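Manganese-dependent inorganic pyrophosphatase (Methanocaldococcus jannaschii, PDB 2EB0) catalyses the hydrolysis of diphosphate to two phosphates, using two manganese ions per subunit. Local coordinates at residues B[143-148]-B[177-182]; B[43-48]-B[171-176]; B[150-155]-B[255-260]. All coordinates share one frame; numbering follows the deposited sequence.

Contact 1: B[143-148]-B[177-182]; sequences AIISDT and EEFGME. With MN (manganese (II) ion), chain E.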
loop_
_atom_site.group_PDB
_atom_site.type_symbol
_atom_site.label_atom_id
_atom_site.label_comp_id
_atom_site.label_asym_id
_atom_site.label_seq_id
_atom_site.Cartn_x
_atom_site.Cartn_y
_atom_site.Cartn_z
ATOM N N ALA B 143 18.488 -13.769 2.631
ATOM C CA ALA B 143 17.460 -13.096 1.849
ATOM C C ALA B 143 17.948 -11.733 1.386
ATOM O O ALA B 143 17.770 -11.368 0.225
ATOM C CB ALA B 143 16.176 -12.946 2.676
ATOM N N ILE B 144 18.564 -10.979 2.289
ATOM C CA ILE B 144 19.066 -9.661 1.938
ATOM C C ILE B 144 20.132 -9.768 0.850
ATOM O O ILE B 144 20.054 -9.089 -0.174
ATOM C CB ILE B 144 19.639 -8.928 3.178
ATOM C CG1 ILE B 144 18.520 -8.734 4.217
ATOM C CG2 ILE B 144 20.199 -7.577 2.773
ATOM C CD1 ILE B 144 18.907 -7.911 5.428
ATOM N N ILE B 145 21.115 -10.637 1.063
ATOM C CA ILE B 145 22.177 -10.828 0.094
ATOM C C ILE B 145 21.613 -11.279 -1.250
ATOM O O ILE B 145 22.037 -10.808 -2.306
ATOM C CB ILE B 145 23.188 -11.884 0.574
ATOM C CG1 ILE B 145 24.023 -11.309 1.722
ATOM C CG2 ILE B 145 24.071 -12.339 -0.598
ATOM C CD1 ILE B 145 24.833 -12.344 2.482
ATOM N N SER B 146 20.661 -12.199 -1.204
ATOM C CA SER B 146 20.065 -12.724 -2.416
ATOM C C SER B 146 19.326 -11.659 -3.196
ATOM O O SER B 146 19.542 -11.489 -4.392
ATOM C CB SER B 146 19.097 -13.856 -2.077
ATOM O OG SER B 146 18.347 -14.211 -3.227
ATOM N N ASP B 147 18.455 -10.933 -2.511
ATOM C CA ASP B 147 17.660 -9.905 -3.162
ATOM C C ASP B 147 18.453 -8.722 -3.715
ATOM O O ASP B 147 18.101 -8.163 -4.754
ATOM C CB ASP B 147 16.588 -9.418 -2.197
ATOM C CG ASP B 147 15.197 -9.754 -2.674
ATOM O OD1 ASP B 147 15.005 -10.860 -3.225
ATOM O OD2 ASP B 147 14.294 -8.918 -2.495
ATOM N N THR B 148 19.522 -8.344 -3.029
ATOM C CA THR B 148 20.329 -7.228 -3.480
ATOM C C THR B 148 21.459 -7.694 -4.388
ATOM O O THR B 148 22.169 -6.875 -4.960
ATOM C CB THR B 148 20.931 -6.456 -2.287
ATOM O OG1 THR B 148 21.771 -7.326 -1.509
ATOM C CG2 THR B 148 19.825 -5.908 -1.422
ATOM N N GLU B 177 30.949 -11.188 2.635
ATOM C CA GLU B 177 31.404 -11.221 1.251
ATOM C C GLU B 177 31.637 -12.630 0.731
ATOM O O GLU B 177 31.291 -12.937 -0.408
ATOM C CB GLU B 177 32.685 -10.401 1.096
ATOM C CG GLU B 177 32.473 -8.913 1.279
ATOM C CD GLU B 177 31.356 -8.385 0.399
ATOM O OE1 GLU B 177 31.422 -8.589 -0.834
ATOM O OE2 GLU B 177 30.414 -7.768 0.941
ATOM N N GLU B 178 32.230 -13.480 1.559
ATOM C CA GLU B 178 32.501 -14.862 1.167
ATOM C C GLU B 178 31.202 -15.652 1.062
ATOM O O GLU B 178 31.010 -16.407 0.112
ATOM C CB GLU B 178 33.428 -15.542 2.173
ATOM C CG GLU B 178 34.851 -15.048 2.127
ATOM C CD GLU B 178 35.753 -15.813 3.066
ATOM O OE1 GLU B 178 36.977 -15.560 3.048
ATOM O OE2 GLU B 178 35.240 -16.666 3.822
ATOM N N PHE B 179 30.322 -15.482 2.045
ATOM C CA PHE B 179 29.038 -16.168 2.030
ATOM C C PHE B 179 28.258 -15.709 0.799
ATOM O O PHE B 179 27.640 -16.518 0.111
ATOM C CB PHE B 179 28.255 -15.857 3.305
ATOM C CG PHE B 179 26.863 -16.419 3.313
ATOM C CD1 PHE B 179 26.593 -17.662 2.744
ATOM C CD2 PHE B 179 25.820 -15.714 3.905
ATOM C CE1 PHE B 179 25.295 -18.198 2.764
ATOM C CE2 PHE B 179 24.521 -16.238 3.934
ATOM C CZ PHE B 179 24.259 -17.483 3.362
ATOM N N GLY B 180 28.319 -14.409 0.522
ATOM C CA GLY B 180 27.635 -13.845 -0.627
ATOM C C GLY B 180 28.128 -14.421 -1.943
ATOM O O GLY B 180 27.338 -14.648 -2.863
ATOM N N MET B 181 29.429 -14.661 -2.046
ATOM C CA MET B 181 29.965 -15.215 -3.280
ATOM C C MET B 181 29.289 -16.561 -3.543
ATOM O O MET B 181 28.943 -16.884 -4.683
ATOM C CB MET B 181 31.483 -15.392 -3.184
ATOM C CG MET B 181 32.104 -15.986 -4.452
ATOM S SD MET B 181 31.551 -15.140 -5.968
ATOM C CE MET B 181 32.604 -13.660 -5.947
ATOM N N GLU B 182 29.091 -17.329 -2.473
ATOM C CA GLU B 182 28.442 -18.633 -2.555
ATOM C C GLU B 182 27.024 -18.468 -3.098
ATOM O O GLU B 182 26.600 -19.175 -4.015
ATOM C CB GLU B 182 28.408 -19.276 -1.168
ATOM C CG GLU B 182 29.036 -20.646 -1.137
ATOM C CD GLU B 182 30.379 -20.664 -1.832
ATOM O OE1 GLU B 182 31.342 -20.095 -1.280
ATOM O OE2 GLU B 182 30.468 -21.232 -2.942
HETATM MN MN MN E . 12.069 -9.772 -2.356
#

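Contact 2: B[43-48]-B[171-176]; sequences LRKFGV and AGISNI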
loop_
_atom_site.group_PDB
_atom_site.type_symbol
_atom_site.label_atom_id
_atom_site.label_comp_id
_atom_site.label_asym_id
_atom_site.label_seq_id
_atom_site.Cartn_x
_atom_site.Cartn_y
_atom_site.Cartn_z
ATOM N N LEU B 43 18.660 -22.924 3.119
ATOM C CA LEU B 43 17.900 -23.660 4.129
ATOM C C LEU B 43 18.772 -24.729 4.776
ATOM O O LEU B 43 18.860 -24.822 6.005
ATOM C CB LEU B 43 16.678 -24.327 3.503
ATOM C CG LEU B 43 15.626 -23.403 2.894
ATOM C CD1 LEU B 43 14.473 -24.245 2.394
ATOM C CD2 LEU B 43 15.155 -22.396 3.932
ATOM N N ARG B 44 19.407 -25.545 3.945
ATOM C CA ARG B 44 20.285 -26.587 4.456
ATOM C C ARG B 44 21.372 -25.958 5.341
ATOM O O ARG B 44 21.701 -26.472 6.406
ATOM C CB ARG B 44 20.941 -27.343 3.297
ATOM C CG ARG B 44 22.071 -28.272 3.735
ATOM C CD ARG B 44 22.670 -29.055 2.577
ATOM N NE ARG B 44 21.793 -30.125 2.114
ATOM C CZ ARG B 44 20.965 -30.027 1.080
ATOM N NH1 ARG B 44 20.894 -28.898 0.382
ATOM N NH2 ARG B 44 20.210 -31.067 0.740
ATOM N N LYS B 45 21.910 -24.830 4.897
ATOM C CA LYS B 45 22.968 -24.165 5.640
ATOM C C LYS B 45 22.600 -23.841 7.079
ATOM O O LYS B 45 23.385 -24.088 7.987
ATOM C CB LYS B 45 23.394 -22.886 4.919
ATOM C CG LYS B 45 24.557 -22.165 5.572
ATOM C CD LYS B 45 25.097 -21.093 4.640
ATOM C CE LYS B 45 26.383 -20.480 5.165
ATOM N NZ LYS B 45 26.143 -19.526 6.268
ATOM N N PHE B 46 21.405 -23.300 7.298
ATOM C CA PHE B 46 21.015 -22.944 8.651
ATOM C C PHE B 46 20.133 -23.945 9.359
ATOM O O PHE B 46 19.522 -23.624 10.371
ATOM C CB PHE B 46 20.372 -21.556 8.660
ATOM C CG PHE B 46 21.294 -20.487 8.174
ATOM C CD1 PHE B 46 21.236 -20.048 6.859
ATOM C CD2 PHE B 46 22.279 -19.970 9.015
ATOM C CE1 PHE B 46 22.153 -19.104 6.381
ATOM C CE2 PHE B 46 23.193 -19.033 8.548
ATOM C CZ PHE B 46 23.131 -18.596 7.226
ATOM N N GLY B 47 20.089 -25.164 8.830
ATOM C CA GLY B 47 19.290 -26.216 9.434
ATOM C C GLY B 47 17.834 -25.850 9.620
ATOM O O GLY B 47 17.250 -26.131 10.658
ATOM N N VAL B 48 17.251 -25.226 8.607
ATOM C CA VAL B 48 15.854 -24.819 8.641
ATOM C C VAL B 48 15.035 -25.662 7.671
ATOM O O VAL B 48 15.434 -25.873 6.534
ATOM C CB VAL B 48 15.712 -23.315 8.272
ATOM C CG1 VAL B 48 14.235 -22.924 8.178
ATOM C CG2 VAL B 48 16.420 -22.455 9.334
ATOM N N ALA B 171 23.848 -14.632 13.348
ATOM C CA ALA B 171 23.965 -15.913 12.653
ATOM C C ALA B 171 25.366 -16.497 12.741
ATOM O O ALA B 171 25.600 -17.634 12.325
ATOM C CB ALA B 171 23.564 -15.749 11.185
ATOM N N GLY B 172 26.301 -15.724 13.278
ATOM C CA GLY B 172 27.660 -16.213 13.378
ATOM C C GLY B 172 28.371 -16.265 12.038
ATOM O O GLY B 172 29.248 -17.098 11.837
ATOM N N ILE B 173 27.988 -15.387 11.115
ATOM C CA ILE B 173 28.624 -15.328 9.802
ATOM C C ILE B 173 29.667 -14.210 9.855
ATOM O O ILE B 173 29.329 -13.025 9.784
ATOM C CB ILE B 173 27.611 -14.995 8.681
ATOM C CG1 ILE B 173 26.462 -16.001 8.682
ATOM C CG2 ILE B 173 28.318 -15.016 7.334
ATOM C CD1 ILE B 173 26.868 -17.388 8.267
ATOM N N SER B 174 30.934 -14.598 9.972
ATOM C CA SER B 174 32.040 -13.647 10.075
ATOM C C SER B 174 32.400 -12.876 8.806
ATOM O O SER B 174 32.866 -11.743 8.884
ATOM C CB SER B 174 33.289 -14.368 10.590
ATOM O OG SER B 174 33.648 -15.434 9.727
ATOM N N ASN B 175 32.193 -13.488 7.643
ATOM C CA ASN B 175 32.522 -12.841 6.375
ATOM C C ASN B 175 31.336 -12.854 5.411
ATOM O O ASN B 175 31.110 -13.843 4.719
ATOM C CB ASN B 175 33.717 -13.554 5.733
ATOM C CG ASN B 175 34.291 -12.791 4.555
ATOM O OD1 ASN B 175 33.588 -12.477 3.595
ATOM N ND2 ASN B 175 35.582 -12.494 4.621
ATOM N N ILE B 176 30.600 -11.746 5.353
ATOM C CA ILE B 176 29.434 -11.640 4.481
ATOM C C ILE B 176 29.806 -11.755 3.004
ATOM O O ILE B 176 29.065 -12.349 2.211
ATOM C CB ILE B 176 28.694 -10.296 4.697
ATOM C CG1 ILE B 176 28.109 -10.235 6.110
ATOM C CG2 ILE B 176 27.597 -10.129 3.659
ATOM C CD1 ILE B 176 27.445 -8.886 6.454
#

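Contact 3: B[150-155]-B[255-260]; sequences LFKSPT and DIMKEG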
loop_
_atom_site.group_PDB
_atom_site.type_symbol
_atom_site.label_atom_id
_atom_site.label_comp_id
_atom_site.label_asym_id
_atom_site.label_seq_id
_atom_site.Cartn_x
_atom_site.Cartn_y
_atom_site.Cartn_z
ATOM N N LEU B 150 24.140 -9.302 -3.467
ATOM C CA LEU B 150 25.312 -8.886 -2.714
ATOM C C LEU B 150 25.508 -7.374 -2.786
ATOM O O LEU B 150 26.599 -6.885 -3.081
ATOM C CB LEU B 150 26.566 -9.603 -3.218
ATOM C CG LEU B 150 27.505 -10.162 -2.138
ATOM C CD1 LEU B 150 28.904 -10.292 -2.717
ATOM C CD2 LEU B 150 27.544 -9.256 -0.927
ATOM N N PHE B 151 24.431 -6.641 -2.532
ATOM C CA PHE B 151 24.458 -5.185 -2.519
ATOM C C PHE B 151 24.881 -4.538 -3.837
ATOM O O PHE B 151 25.322 -3.392 -3.853
ATOM C CB PHE B 151 25.375 -4.711 -1.393
ATOM C CG PHE B 151 25.207 -5.490 -0.120
ATOM C CD1 PHE B 151 26.241 -6.284 0.365
ATOM C CD2 PHE B 151 24.008 -5.440 0.588
ATOM C CE1 PHE B 151 26.081 -7.019 1.542
ATOM C CE2 PHE B 151 23.835 -6.164 1.757
ATOM C CZ PHE B 151 24.875 -6.958 2.239
ATOM N N LYS B 152 24.735 -5.264 -4.941
ATOM C CA LYS B 152 25.104 -4.725 -6.241
ATOM C C LYS B 152 23.905 -4.057 -6.901
ATOM O O LYS B 152 24.048 -3.079 -7.631
ATOM C CB LYS B 152 25.648 -5.838 -7.137
ATOM C CG LYS B 152 26.906 -6.479 -6.585
ATOM C CD LYS B 152 27.451 -7.547 -7.509
ATOM C CE LYS B 152 28.796 -8.034 -6.998
ATOM N NZ LYS B 152 29.473 -8.953 -7.951
ATOM N N SER B 153 22.718 -4.586 -6.636
ATOM C CA SER B 153 21.498 -4.035 -7.212
ATOM C C SER B 153 21.196 -2.628 -6.701
ATOM O O SER B 153 21.493 -2.292 -5.553
ATOM C CB SER B 153 20.316 -4.948 -6.900
ATOM O OG SER B 153 19.104 -4.318 -7.254
ATOM N N PRO B 154 20.602 -1.781 -7.555
ATOM C CA PRO B 154 20.276 -0.415 -7.141
ATOM C C PRO B 154 19.164 -0.326 -6.096
ATOM O O PRO B 154 18.857 0.760 -5.610
ATOM C CB PRO B 154 19.927 0.275 -8.459
ATOM C CG PRO B 154 19.419 -0.834 -9.301
ATOM C CD PRO B 154 20.391 -1.950 -9.000
ATOM N N THR B 155 18.551 -1.458 -5.755
ATOM C CA THR B 155 17.517 -1.459 -4.725
ATOM C C THR B 155 18.226 -1.439 -3.375
ATOM O O THR B 155 17.630 -1.116 -2.342
ATOM C CB THR B 155 16.659 -2.727 -4.757
ATOM O OG1 THR B 155 17.515 -3.879 -4.739
ATOM C CG2 THR B 155 15.769 -2.738 -5.988
ATOM N N ASP B 255 23.864 -10.099 -16.064
ATOM C CA ASP B 255 25.287 -10.334 -15.897
ATOM C C ASP B 255 25.689 -9.714 -14.563
ATOM O O ASP B 255 25.860 -8.506 -14.455
ATOM C CB ASP B 255 26.040 -9.676 -17.046
ATOM C CG ASP B 255 27.521 -9.951 -17.003
ATOM O OD1 ASP B 255 28.043 -10.434 -18.031
ATOM O OD2 ASP B 255 28.158 -9.683 -15.954
ATOM N N ILE B 256 25.836 -10.549 -13.547
ATOM C CA ILE B 256 26.182 -10.058 -12.223
ATOM C C ILE B 256 27.447 -9.208 -12.182
ATOM O O ILE B 256 27.477 -8.198 -11.498
ATOM C CB ILE B 256 26.290 -11.229 -11.220
ATOM C CG1 ILE B 256 24.903 -11.857 -11.026
ATOM C CG2 ILE B 256 26.838 -10.736 -9.880
ATOM C CD1 ILE B 256 24.915 -13.163 -10.273
ATOM N N MET B 257 28.481 -9.587 -12.921
ATOM C CA MET B 257 29.710 -8.801 -12.902
ATOM C C MET B 257 29.599 -7.479 -13.670
ATOM O O MET B 257 30.046 -6.448 -13.180
ATOM C CB MET B 257 30.886 -9.632 -13.425
ATOM C CG MET B 257 31.129 -10.920 -12.625
ATOM S SD MET B 257 31.011 -10.712 -10.811
ATOM C CE MET B 257 32.617 -9.992 -10.460
ATOM N N LYS B 258 29.004 -7.494 -14.860
ATOM C CA LYS B 258 28.849 -6.256 -15.619
ATOM C C LYS B 258 27.665 -5.450 -15.093
ATOM O O LYS B 258 27.408 -4.338 -15.545
ATOM C CB LYS B 258 28.645 -6.545 -17.107
ATOM C CG LYS B 258 29.938 -6.625 -17.902
ATOM C CD LYS B 258 29.682 -6.911 -19.373
ATOM C CE LYS B 258 29.165 -8.330 -19.582
ATOM N NZ LYS B 258 30.110 -9.375 -19.063
ATOM N N GLU B 259 26.936 -6.021 -14.144
ATOM C CA GLU B 259 25.786 -5.337 -13.569
ATOM C C GLU B 259 24.897 -4.753 -14.658
ATOM O O GLU B 259 24.590 -3.561 -14.669
ATOM C CB GLU B 259 26.271 -4.254 -12.599
ATOM C CG GLU B 259 26.713 -4.833 -11.256
ATOM C CD GLU B 259 27.578 -3.893 -10.435
ATOM O OE1 GLU B 259 27.295 -2.677 -10.408
ATOM O OE2 GLU B 259 28.538 -4.380 -9.802
ATOM N N GLY B 260 24.503 -5.620 -15.582
ATOM C CA GLY B 260 23.642 -5.228 -16.683
ATOM C C GLY B 260 22.798 -6.413 -17.112
ATOM O O GLY B 260 23.034 -7.538 -16.680
HETATM O O HOH W 1 29.815 -6.964 -9.758
#

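Contact 1: B[143-148]-B[177-182]
Beside the dimanganese site of this DHH-family pyrophosphatase, helix 134-148 packs against helix 176-188, with I145 set against F179 and G180. I145 carries the whole contact from its side. Its two branches do different work. CG2 points at the other helix backbone and lies 3.9 Å from G180 CA. CD1 reaches past it to the phenyl ring and comes within 3.8 Å of F179 CD2. The methyl approaches the ring at a slant. F179 has its ring anti to the backbone N (chi1 174°), which swings CD2 round to the isoleucine although its CB does not point that way. With no side chain at G180, the helices come close here: I145 CA and G180 CA are 6.3 Å apart. All three touching residues are buried, and the contact is purely apolar.

Two residues on from I145, D147 OD2 binds a manganese ion at 2.4 Å, and D13, D66 and H88 complete that site. The hydroxyl of T148 turns back on its own helix, with OG1 2.8 Å from I144 O. That carbonyl also takes the T148 N bond, and the two donors reach it from opposite faces of its plane. S146 OG bonds E38, and S146 O accepts from K187, a residue of the second helix. This is apolar helix-helix packing, on a helix whose D147 serves the two-metal centre of a family II pyrophosphatase.

Contact 2: B[43-48]-B[171-176]
The F46 ring has K45 CG over one face, 4.0 Å above the plane and offset toward the rim, and meets I173 CD1 at its edge. There CD1 lies near the ring plane, 4.0 Å from F46 CE2. A171 CB comes to the same corner at a slant, 4.2 Å from CE2. The isoleucine side chain crosses that of F46 at about a right angle and touches with its terminal methyl. K45 runs out straight from a CG anti to the backbone N (chi1 -176°) and bends only at its last torsion (chi4 -76°). Its NZ ends tip to tip with I173 CD1. The modelled gap is very short for an amine and a methyl, so the exact placing of these ends is doubtful. K45 also makes a cation-pi contact with F179.

F46 is the first residue to leave helical backbone angles after helix 37-45. A Schellman motif closes that helix, with V48 N bonded to L43 O at 3.1 Å and G47 as its C-prime residue. The contact lies near the surface. It joins the end of helix 37-45 to the turn between helices 158-171 and 176-188, and F46 and I173 both also rest on helix 134-148.

Contact 3: B[150-155]-B[255-260]
A single water is gripped by both segments: by K152 NZ from one, and by I256 O and E259 OE2 from the other. K152 NZ donates a hydrogen bond to the water at 2.7 Å. The water in turn can donate to E259 OE2 at 2.9 Å and to I256 O at 3.2 Å, though other acceptors compete for its protons. The water bridges the charged ends of the lysine and the glutamate. Their charged atoms, K152 NZ and E259 OE2, stay 5.0 Å apart and would probably still attract each other.

K152 supplies the reach. Its chain is extended beyond CG and crosses the side chains of I256 and E259 at about right angles. Its end lies by I256 CG2 and by M257 SD, each 3.7 Å from NZ. The methionine starts away from the lysine, and bends at chi2 and chi3 bring its sulfur back. E259 OE2 touches the lysine methylenes from across, 4.1 Å from K152 CD.

The 255-260 turn is shaped from within. D255 OD2 accepts from K258 N at 2.6 Å in an Asx motif; the N-H points almost straight at it (175°), from above the carboxylate plane. E259 and G260 both face D255, forming a G1 beta bulge, and E259 has the left-handed backbone (phi 47°) of its first position. Within the other segment, S153 OG and T155 OG1 are hydrogen-bonded to each other.

The turn links antiparallel strands 248-255 and 260-267 of the mixed sheet. The 150-155 loop leads from metal-binding helix 134-148 to helix 158-171. Both K152 and I256 also rest on L184 of helix 176-188, and T155 touches helix 293-306.

How the contacts relate
From the N terminus, segment 43-48 comes first and waits for 171-176, so contact 2 closes a loop of 122 residues. Within that loop lie 143-148 and 150-155. Contact 1 closes the short span to 177-182, and contact 3 the long one to 255-260. Every pair of contacts crosses along the chain; none nests. Contacts 1 and 2 adjoin in space: I145 packs on I176, and F179 on F46. Contacts 1 and 3 meet where the chain runs from 143-148 into 150-155; I145 O and T148 O probably accept from L150 N and S153 N. Contacts 1 and 2 join helices 37-45, 134-148 and 176-188, and contact 3 ties the loop after helix 134-148 to the hairpin of the mixed sheet.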